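Local coordinates for diacylglycerol O-acyltransferase (Marinobacter hydrocarbonoclasticus, PDB 6CHJ), which probably transfers acyl groups from acyl-CoA to diacylglycerols or long-chain alcohols, making triacylglycerols and wax esters, at residues 55-63 and 109-117; 266-274 and 412-423. All coordinates share one frame; numbering follows the deposited sequence.

Interaction 1: residues 55-63 and 109-117; sequences APFNQRLSY and DRERPMWEV
Phe-57 and Trp-115 cross at about a right angle in a T-shaped (edge-to-face) stack. It joins the type I turn 56-59, which leads into the small antiparallel hairpin 59-64/67-72, to strand 115-121 of a mixed sheet; both segments fall in the catalytic family region. Phe-57 gives its edge. Its CD1 sits over one face of the indole, offset toward the rim, 3.5 Å from Trp-115 CG. The same indole also holds the backbone of Phe-57. Trp-115 NE1 donates to Phe-57 O at 2.7 Å. The donor meets a lone pair in the carbonyl plane, but the N-H...O angle is bent to 144°. With CG between its backbone N and carbonyl carbon (chi1 62°), Trp-115 swings its indole over to Phe-57, where one face meets CD1 while NE1 points to Phe-57 O. Bond and stack together limit the turning of the indole, and His-81 stacks on it as well.

Pro-113 turns its CB to two backbone oxygens of the other segment. This CB lies 3.0 Å from Gln-59 O and close to Phe-57 O too. Next to it, Arg-60 CB packs on Pro-113 CD. The Arg-60 chain then runs extended beside Glu-111, both pointing the same way. Arg-60 NH1 and Glu-111 OE2 form a salt bridge of 3.6 Å. The guanidinium and carboxylate planes are 69° apart, so the groups do not meet flat. Glu-111 also makes a weak, long ion pair with Arg-430 of the second subunit.

Arg-110 NH2 is bound by Leu-12 O and Glu-15. Arg-110 NH1 donates to a water at 2.5 Å, and that water also bonds Tyr-63 OH.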
loop_
_atom_site.group_PDB
_atom_site.type_symbol
_atom_site.label_atom_id
_atom_site.label_comp_id
_atom_site.label_asym_id
_atom_site.label_seq_id
_atom_site.Cartn_x
_atom_site.Cartn_y
_atom_site.Cartn_z
ATOM N N ALA B 55 -20.744 -4.405 -12.417
ATOM C CA ALA B 55 -21.074 -4.230 -11.012
ATOM C C ALA B 55 -20.754 -5.494 -10.232
ATOM O O ALA B 55 -20.947 -6.601 -10.750
ATOM C CB ALA B 55 -22.549 -3.858 -10.866
ATOM N N PRO B 56 -20.255 -5.372 -8.988
ATOM C CA PRO B 56 -20.088 -4.062 -8.337
ATOM C C PRO B 56 -18.722 -3.397 -8.593
ATOM O O PRO B 56 -18.419 -2.351 -7.999
ATOM C CB PRO B 56 -20.264 -4.407 -6.856
ATOM C CG PRO B 56 -19.726 -5.821 -6.743
ATOM C CD PRO B 56 -19.872 -6.485 -8.091
ATOM N N PHE B 57 -17.924 -3.983 -9.491
ATOM C CA PHE B 57 -16.548 -3.545 -9.678
ATOM C C PHE B 57 -16.422 -2.230 -10.448
ATOM O O PHE B 57 -15.299 -1.736 -10.616
ATOM C CB PHE B 57 -15.761 -4.628 -10.394
ATOM C CG PHE B 57 -15.735 -5.926 -9.669
ATOM C CD1 PHE B 57 -14.675 -6.242 -8.832
ATOM C CD2 PHE B 57 -16.767 -6.840 -9.820
ATOM C CE1 PHE B 57 -14.652 -7.445 -8.154
ATOM C CE2 PHE B 57 -16.747 -8.040 -9.148
ATOM C CZ PHE B 57 -15.685 -8.346 -8.319
ATOM N N ASN B 58 -17.523 -1.657 -10.933
ATOM C CA ASN B 58 -17.476 -0.373 -11.617
ATOM C C ASN B 58 -18.119 0.715 -10.785
ATOM O O ASN B 58 -18.346 1.821 -11.284
ATOM C CB ASN B 58 -18.136 -0.454 -12.998
ATOM C CG ASN B 58 -19.643 -0.663 -12.931
ATOM O OD1 ASN B 58 -20.186 -1.170 -11.947
ATOM N ND2 ASN B 58 -20.326 -0.258 -13.987
ATOM N N GLN B 59 -18.432 0.411 -9.531
ATOM C CA GLN B 59 -18.999 1.369 -8.599
ATOM C C GLN B 59 -17.876 2.135 -7.915
ATOM O O GLN B 59 -16.823 1.576 -7.617
ATOM C CB GLN B 59 -19.852 0.633 -7.561
ATOM C CG GLN B 59 -20.987 -0.176 -8.169
ATOM C CD GLN B 59 -21.995 0.718 -8.879
ATOM O OE1 GLN B 59 -22.464 1.714 -8.316
ATOM N NE2 GLN B 59 -22.317 0.379 -10.127
ATOM N N ARG B 60 -18.100 3.411 -7.652
ATOM C CA ARG B 60 -17.092 4.158 -6.928
ATOM C C ARG B 60 -17.783 5.082 -5.947
ATOM O O ARG B 60 -18.945 5.448 -6.130
ATOM C CB ARG B 60 -16.161 4.928 -7.877
ATOM C CG ARG B 60 -16.603 6.305 -8.248
ATOM C CD ARG B 60 -15.500 7.013 -9.021
ATOM N NE ARG B 60 -15.643 8.466 -8.972
ATOM C CZ ARG B 60 -15.368 9.221 -7.907
ATOM N NH1 ARG B 60 -14.927 8.667 -6.775
ATOM N NH2 ARG B 60 -15.544 10.536 -7.974
ATOM N N LEU B 61 -17.064 5.428 -4.885
ATOM C CA LEU B 61 -17.648 6.213 -3.811
ATOM C C LEU B 61 -17.748 7.676 -4.211
ATOM O O LEU B 61 -16.813 8.251 -4.778
ATOM C CB LEU B 61 -16.832 6.068 -2.524
ATOM C CG LEU B 61 -17.449 6.710 -1.271
ATOM C CD1 LEU B 61 -18.836 6.138 -0.962
ATOM C CD2 LEU B 61 -16.526 6.610 -0.051
ATOM N N SER B 62 -18.904 8.270 -3.928
ATOM C CA SER B 62 -19.124 9.691 -4.132
ATOM C C SER B 62 -20.107 10.157 -3.073
ATOM O O SER B 62 -20.843 9.357 -2.493
ATOM C CB SER B 62 -19.652 9.982 -5.536
ATOM O OG SER B 62 -19.235 11.261 -5.969
ATOM N N TYR B 63 -20.108 11.457 -2.809
ATOM C CA TYR B 63 -21.001 12.019 -1.808
ATOM C C TYR B 63 -21.981 12.985 -2.463
ATOM O O TYR B 63 -21.607 13.774 -3.340
ATOM C CB TYR B 63 -20.214 12.723 -0.694
ATOM C CG TYR B 63 -19.344 11.799 0.138
ATOM C CD1 TYR B 63 -19.770 11.325 1.382
ATOM C CD2 TYR B 63 -18.098 11.391 -0.325
ATOM C CE1 TYR B 63 -18.965 10.479 2.141
ATOM C CE2 TYR B 63 -17.297 10.552 0.417
ATOM C CZ TYR B 63 -17.729 10.099 1.644
ATOM O OH TYR B 63 -16.899 9.270 2.354
ATOM N N ASP B 109 -7.410 3.094 -2.443
ATOM C CA ASP B 109 -7.756 4.453 -2.850
ATOM C C ASP B 109 -9.272 4.601 -2.943
ATOM O O ASP B 109 -9.920 3.893 -3.723
ATOM C CB ASP B 109 -7.101 4.734 -4.197
ATOM C CG ASP B 109 -7.285 6.155 -4.667
ATOM O OD1 ASP B 109 -7.688 7.058 -3.885
ATOM O OD2 ASP B 109 -6.987 6.357 -5.855
ATOM N N ARG B 110 -9.844 5.528 -2.177
ATOM C CA ARG B 110 -11.302 5.653 -2.160
ATOM C C ARG B 110 -11.867 6.327 -3.405
ATOM O O ARG B 110 -13.077 6.233 -3.646
ATOM C CB ARG B 110 -11.753 6.417 -0.919
ATOM C CG ARG B 110 -12.088 5.497 0.238
ATOM C CD ARG B 110 -12.598 6.255 1.438
ATOM N NE ARG B 110 -12.481 5.406 2.608
ATOM C CZ ARG B 110 -12.854 5.734 3.835
ATOM N NH1 ARG B 110 -13.381 6.931 4.084
ATOM N NH2 ARG B 110 -12.705 4.840 4.812
ATOM N N GLU B 111 -11.033 6.994 -4.200
ATOM C CA GLU B 111 -11.505 7.713 -5.371
ATOM C C GLU B 111 -11.732 6.809 -6.586
ATOM O O GLU B 111 -12.244 7.288 -7.609
ATOM C CB GLU B 111 -10.523 8.840 -5.705
ATOM C CG GLU B 111 -10.618 10.056 -4.756
ATOM C CD GLU B 111 -11.411 11.222 -5.359
ATOM O OE1 GLU B 111 -10.803 12.256 -5.726
ATOM O OE2 GLU B 111 -12.648 11.100 -5.477
ATOM N N ARG B 112 -11.386 5.529 -6.508
ATOM C CA ARG B 112 -11.669 4.567 -7.561
ATOM C C ARG B 112 -12.407 3.380 -6.978
ATOM O O ARG B 112 -12.378 3.161 -5.763
ATOM C CB ARG B 112 -10.378 4.106 -8.241
ATOM C CG ARG B 112 -9.413 5.233 -8.448
ATOM C CD ARG B 112 -8.218 4.729 -9.172
ATOM N NE ARG B 112 -8.382 4.951 -10.602
ATOM C CZ ARG B 112 -7.491 5.577 -11.355
ATOM N NH1 ARG B 112 -6.367 6.035 -10.817
ATOM N NH2 ARG B 112 -7.727 5.739 -12.643
ATOM N N PRO B 113 -13.120 2.616 -7.808
ATOM C CA PRO B 113 -13.730 1.374 -7.319
ATOM C C PRO B 113 -12.701 0.567 -6.545
ATOM O O PRO B 113 -11.539 0.463 -6.942
ATOM C CB PRO B 113 -14.177 0.659 -8.603
ATOM C CG PRO B 113 -13.545 1.438 -9.732
ATOM C CD PRO B 113 -13.371 2.821 -9.242
ATOM N N MET B 114 -13.110 0.049 -5.398
ATOM C CA MET B 114 -12.138 -0.391 -4.408
ATOM C C MET B 114 -11.895 -1.896 -4.520
ATOM O O MET B 114 -12.220 -2.693 -3.636
ATOM C CB MET B 114 -12.596 0.030 -3.022
ATOM C CG MET B 114 -12.844 1.534 -2.941
ATOM S SD MET B 114 -13.094 2.145 -1.267
ATOM C CE MET B 114 -14.863 2.506 -1.277
ATOM N N TRP B 115 -11.265 -2.277 -5.631
ATOM C CA TRP B 115 -10.851 -3.659 -5.796
ATOM C C TRP B 115 -9.505 -3.699 -6.499
ATOM O O TRP B 115 -9.171 -2.805 -7.273
ATOM C CB TRP B 115 -11.886 -4.468 -6.570
ATOM C CG TRP B 115 -12.130 -3.983 -7.961
ATOM C CD1 TRP B 115 -13.052 -3.055 -8.357
ATOM C CD2 TRP B 115 -11.460 -4.415 -9.152
ATOM N NE1 TRP B 115 -12.989 -2.876 -9.715
ATOM C CE2 TRP B 115 -12.020 -3.700 -10.229
ATOM C CE3 TRP B 115 -10.434 -5.329 -9.412
ATOM C CZ2 TRP B 115 -11.593 -3.878 -11.547
ATOM C CZ3 TRP B 115 -10.015 -5.509 -10.721
ATOM C CH2 TRP B 115 -10.597 -4.791 -11.769
ATOM N N GLU B 116 -8.720 -4.725 -6.191
ATOM C CA GLU B 116 -7.497 -5.017 -6.923
ATOM C C GLU B 116 -7.421 -6.517 -7.147
ATOM O O GLU B 116 -7.824 -7.298 -6.276
ATOM C CB GLU B 116 -6.252 -4.564 -6.170
ATOM C CG GLU B 116 -6.131 -3.069 -5.981
ATOM C CD GLU B 116 -5.181 -2.692 -4.853
ATOM O OE1 GLU B 116 -4.287 -3.496 -4.495
ATOM O OE2 GLU B 116 -5.345 -1.581 -4.307
ATOM N N VAL B 117 -6.904 -6.915 -8.305
ATOM C CA VAL B 117 -6.501 -8.295 -8.558
ATOM C C VAL B 117 -5.005 -8.303 -8.855
ATOM O O VAL B 117 -4.531 -7.553 -9.717
ATOM C CB VAL B 117 -7.284 -8.927 -9.722
ATOM C CG1 VAL B 117 -6.880 -10.374 -9.889
ATOM C CG2 VAL B 117 -8.780 -8.784 -9.518
HETATM O O HOH W 1 -14.405 8.706 2.575
#

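Interaction 2: residues 266-274 and 412-423; sequences VTAMCAAAL and MTLTSYNDQVEF
Met-412 lays its sulfur and methyl group against Cys-270. Met-412 CE is 3.7 Å from Cys-270 CB and equally near to SG. The Met-412 chain is bent at its last torsion (chi3 101°), which turns the methyl to the cysteine. Met-412 SD also touches Leu-274 CD1 as the two side chains pass in opposite directions.

Cys-270 also meets Phe-423. Its SG lies at the ring edge, near the ring plane, 3.7 Å from Phe-423 CE1. The tip of the ring, CZ, is met by two more helix residues. Val-266 CG1 approaches Phe-423 CZ to 3.3 Å, and the methyl Met-269 CE lies 3.6 Å from the same CZ. Met-269 SD stands 5.3 Å from the Phe-423 ring centroid, 63° off the ring normal, an oblique Met-aromatic contact.

These residues line the seam where helix 262-280 packs on the antiparallel hairpin 410-417/420-428, part of a mixed six-stranded sheet. Helix segment 266-274 runs roughly antiparallel to strand 412-417 (151°), with the segment axes 11.1 Å apart. Helix 437-453 packs on Met-412, Phe-423 and Ala-273 as well.

One face of Phe-423 is filled from its own hairpin, with Leu-414 CD2 over the ring centre. That methyl is also 3.3 Å from Val-266 CG1, a tight three-way meeting. An alanine in place of Phe-423 would probably open a gap between helix and hairpin, leaving the sulfurs of Met-269 and Cys-270 without their ring and Leu-414 without the face it covers. Nearer the turn, Val-266 and Val-421 meet tip to tip, CG2 to CG1, at 4.2 Å.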
loop_
_atom_site.group_PDB
_atom_site.type_symbol
_atom_site.label_atom_id
_atom_site.label_comp_id
_atom_site.label_asym_id
_atom_site.label_seq_id
_atom_site.Cartn_x
_atom_site.Cartn_y
_atom_site.Cartn_z
ATOM N N VAL B 266 -11.665 -28.448 14.067
ATOM C CA VAL B 266 -10.988 -27.287 13.513
ATOM C C VAL B 266 -10.942 -26.147 14.531
ATOM O O VAL B 266 -9.956 -25.392 14.596
ATOM C CB VAL B 266 -11.685 -26.883 12.204
ATOM C CG1 VAL B 266 -11.072 -25.653 11.682
ATOM C CG2 VAL B 266 -11.574 -28.008 11.159
ATOM N N THR B 267 -11.979 -26.020 15.361
ATOM C CA THR B 267 -11.940 -25.038 16.443
ATOM C C THR B 267 -10.912 -25.435 17.494
ATOM O O THR B 267 -10.211 -24.578 18.048
ATOM C CB THR B 267 -13.332 -24.893 17.063
ATOM O OG1 THR B 267 -14.253 -24.443 16.055
ATOM C CG2 THR B 267 -13.310 -23.879 18.214
ATOM N N ALA B 268 -10.812 -26.738 17.772
ATOM C CA ALA B 268 -9.785 -27.256 18.669
ATOM C C ALA B 268 -8.387 -27.018 18.112
ATOM O O ALA B 268 -7.458 -26.695 18.862
ATOM C CB ALA B 268 -10.014 -28.754 18.908
ATOM N N MET B 269 -8.205 -27.208 16.804
ATOM C CA MET B 269 -6.916 -26.873 16.204
ATOM C C MET B 269 -6.555 -25.416 16.468
ATOM O O MET B 269 -5.412 -25.120 16.835
ATOM C CB MET B 269 -6.922 -27.161 14.708
ATOM C CG MET B 269 -6.732 -28.641 14.371
ATOM S SD MET B 269 -7.188 -28.917 12.655
ATOM C CE MET B 269 -5.881 -28.015 11.802
ATOM N N CYS B 270 -7.535 -24.503 16.339
ATOM C CA CYS B 270 -7.282 -23.096 16.664
ATOM C C CYS B 270 -6.966 -22.913 18.149
ATOM O O CYS B 270 -5.996 -22.229 18.501
ATOM C CB CYS B 270 -8.467 -22.216 16.252
ATOM S SG CYS B 270 -8.861 -22.246 14.447
ATOM N N ALA B 271 -7.775 -23.510 19.038
ATOM C CA ALA B 271 -7.480 -23.453 20.476
ATOM C C ALA B 271 -6.064 -23.943 20.794
ATOM O O ALA B 271 -5.323 -23.289 21.537
ATOM C CB ALA B 271 -8.500 -24.276 21.260
ATOM N N ALA B 272 -5.673 -25.099 20.247
ATOM C CA ALA B 272 -4.325 -25.617 20.494
ATOM C C ALA B 272 -3.263 -24.652 19.974
ATOM O O ALA B 272 -2.357 -24.254 20.719
ATOM C CB ALA B 272 -4.151 -27.002 19.854
ATOM N N ALA B 273 -3.377 -24.243 18.702
ATOM C CA ALA B 273 -2.400 -23.318 18.123
ATOM C C ALA B 273 -2.290 -22.043 18.949
ATOM O O ALA B 273 -1.180 -21.568 19.229
ATOM C CB ALA B 273 -2.759 -22.992 16.670
ATOM N N LEU B 274 -3.432 -21.474 19.353
ATOM C CA LEU B 274 -3.393 -20.242 20.134
ATOM C C LEU B 274 -2.706 -20.473 21.465
ATOM O O LEU B 274 -1.963 -19.610 21.952
ATOM C CB LEU B 274 -4.809 -19.713 20.367
ATOM C CG LEU B 274 -5.474 -18.927 19.237
ATOM C CD1 LEU B 274 -6.962 -18.826 19.489
ATOM C CD2 LEU B 274 -4.834 -17.528 19.074
ATOM N N MET B 412 -8.791 -15.186 12.516
ATOM C CA MET B 412 -8.636 -16.521 11.965
ATOM C C MET B 412 -9.834 -16.801 11.080
ATOM O O MET B 412 -10.977 -16.762 11.549
ATOM C CB MET B 412 -8.524 -17.570 13.065
ATOM C CG MET B 412 -7.310 -17.401 13.986
ATOM S SD MET B 412 -7.283 -18.619 15.331
ATOM C CE MET B 412 -6.098 -19.819 14.753
ATOM N N THR B 413 -9.584 -17.059 9.802
ATOM C CA THR B 413 -10.685 -17.308 8.890
ATOM C C THR B 413 -10.484 -18.621 8.162
ATOM O O THR B 413 -9.381 -18.943 7.703
ATOM C CB THR B 413 -10.848 -16.186 7.904
ATOM O OG1 THR B 413 -9.546 -15.741 7.494
ATOM C CG2 THR B 413 -11.603 -15.041 8.554
ATOM N N LEU B 414 -11.578 -19.360 8.051
ATOM C CA LEU B 414 -11.570 -20.744 7.618
ATOM C C LEU B 414 -12.591 -20.964 6.525
ATOM O O LEU B 414 -13.653 -20.334 6.495
ATOM C CB LEU B 414 -11.873 -21.670 8.758
ATOM C CG LEU B 414 -10.630 -21.658 9.603
ATOM C CD1 LEU B 414 -10.826 -20.901 10.870
ATOM C CD2 LEU B 414 -10.305 -23.070 9.850
ATOM N N THR B 415 -12.245 -21.882 5.635
ATOM C CA THR B 415 -13.111 -22.267 4.539
ATOM C C THR B 415 -12.713 -23.677 4.145
ATOM O O THR B 415 -11.686 -24.204 4.593
ATOM C CB THR B 415 -13.009 -21.288 3.353
ATOM O OG1 THR B 415 -13.964 -21.647 2.344
ATOM C CG2 THR B 415 -11.639 -21.330 2.750
ATOM N N SER B 416 -13.537 -24.289 3.312
ATOM C CA SER B 416 -13.227 -25.612 2.808
ATOM C C SER B 416 -13.286 -25.589 1.292
ATOM O O SER B 416 -14.026 -24.801 0.684
ATOM C CB SER B 416 -14.172 -26.689 3.376
ATOM O OG SER B 416 -15.526 -26.280 3.320
ATOM N N TYR B 417 -12.464 -26.436 0.693
ATOM C CA TYR B 417 -12.443 -26.623 -0.754
ATOM C C TYR B 417 -12.154 -28.098 -0.984
ATOM O O TYR B 417 -11.053 -28.564 -0.673
ATOM C CB TYR B 417 -11.395 -25.721 -1.426
ATOM C CG TYR B 417 -10.979 -26.094 -2.856
ATOM C CD1 TYR B 417 -11.920 -26.224 -3.883
ATOM C CD2 TYR B 417 -9.637 -26.280 -3.178
ATOM C CE1 TYR B 417 -11.523 -26.550 -5.186
ATOM C CE2 TYR B 417 -9.236 -26.610 -4.462
ATOM C CZ TYR B 417 -10.177 -26.742 -5.466
ATOM O OH TYR B 417 -9.761 -27.062 -6.749
ATOM N N ASN B 418 -13.160 -28.827 -1.474
ATOM C CA ASN B 418 -13.026 -30.227 -1.871
ATOM C C ASN B 418 -12.352 -31.065 -0.785
ATOM O O ASN B 418 -12.918 -31.268 0.289
ATOM C CB ASN B 418 -12.253 -30.326 -3.196
ATOM C CG ASN B 418 -12.312 -31.728 -3.814
ATOM O OD1 ASN B 418 -13.392 -32.241 -4.126
ATOM N ND2 ASN B 418 -11.148 -32.351 -3.979
ATOM N N ASP B 419 -11.125 -31.520 -1.046
ATOM C CA ASP B 419 -10.407 -32.444 -0.170
ATOM C C ASP B 419 -10.055 -31.863 1.192
ATOM O O ASP B 419 -9.684 -32.635 2.081
ATOM C CB ASP B 419 -9.091 -32.887 -0.817
ATOM C CG ASP B 419 -9.279 -33.949 -1.868
ATOM O OD1 ASP B 419 -8.370 -34.103 -2.715
ATOM O OD2 ASP B 419 -10.328 -34.631 -1.850
ATOM N N GLN B 420 -10.099 -30.541 1.371
ATOM C CA GLN B 420 -9.284 -29.934 2.411
ATOM C C GLN B 420 -10.034 -28.809 3.124
ATOM O O GLN B 420 -11.075 -28.323 2.674
ATOM C CB GLN B 420 -7.952 -29.434 1.821
ATOM C CG GLN B 420 -8.117 -28.365 0.725
ATOM C CD GLN B 420 -7.000 -28.376 -0.314
ATOM O OE1 GLN B 420 -6.577 -29.435 -0.788
ATOM N NE2 GLN B 420 -6.530 -27.185 -0.687
ATOM N N VAL B 421 -9.480 -28.412 4.265
ATOM C CA VAL B 421 -9.952 -27.273 5.046
ATOM C C VAL B 421 -8.847 -26.221 5.027
ATOM O O VAL B 421 -7.665 -26.546 5.211
ATOM C CB VAL B 421 -10.344 -27.689 6.485
ATOM C CG1 VAL B 421 -10.354 -26.510 7.433
ATOM C CG2 VAL B 421 -11.724 -28.335 6.479
ATOM N N GLU B 422 -9.228 -24.972 4.775
ATOM C CA GLU B 422 -8.274 -23.909 4.473
ATOM C C GLU B 422 -8.220 -22.913 5.622
ATOM O O GLU B 422 -9.263 -22.392 6.043
ATOM C CB GLU B 422 -8.684 -23.196 3.186
ATOM C CG GLU B 422 -9.127 -24.162 2.100
ATOM C CD GLU B 422 -7.939 -24.723 1.365
ATOM O OE1 GLU B 422 -7.139 -25.434 2.006
ATOM O OE2 GLU B 422 -7.795 -24.453 0.159
ATOM N N PHE B 423 -7.015 -22.654 6.127
ATOM C CA PHE B 423 -6.820 -21.745 7.251
ATOM C C PHE B 423 -6.195 -20.454 6.744
ATOM O O PHE B 423 -5.105 -20.487 6.166
ATOM C CB PHE B 423 -5.918 -22.352 8.327
ATOM C CG PHE B 423 -6.613 -23.314 9.250
ATOM C CD1 PHE B 423 -6.829 -22.980 10.583
ATOM C CD2 PHE B 423 -7.015 -24.569 8.796
ATOM C CE1 PHE B 423 -7.442 -23.880 11.459
ATOM C CE2 PHE B 423 -7.631 -25.478 9.664
ATOM C CZ PHE B 423 -7.835 -25.136 10.992
#

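Both contacts are largely buried, but they differ in place and chemistry. Their centres lie 31 Å apart, on opposite sides of the chain's centre, and they do not touch. Interaction 1 is the more peripheral. It ties a small hairpin to one mixed sheet, partly beside the second subunit, and it mixes ring stacking with a hydrogen bond, a salt bridge and a water. Interaction 2 sits deeper, between a helix and the other mixed sheet. Methyl groups, sulfurs and one ring make it up, with no hydrogen bond across it, and no other chain of the assembly reaches its segments. The two share no helix or strand.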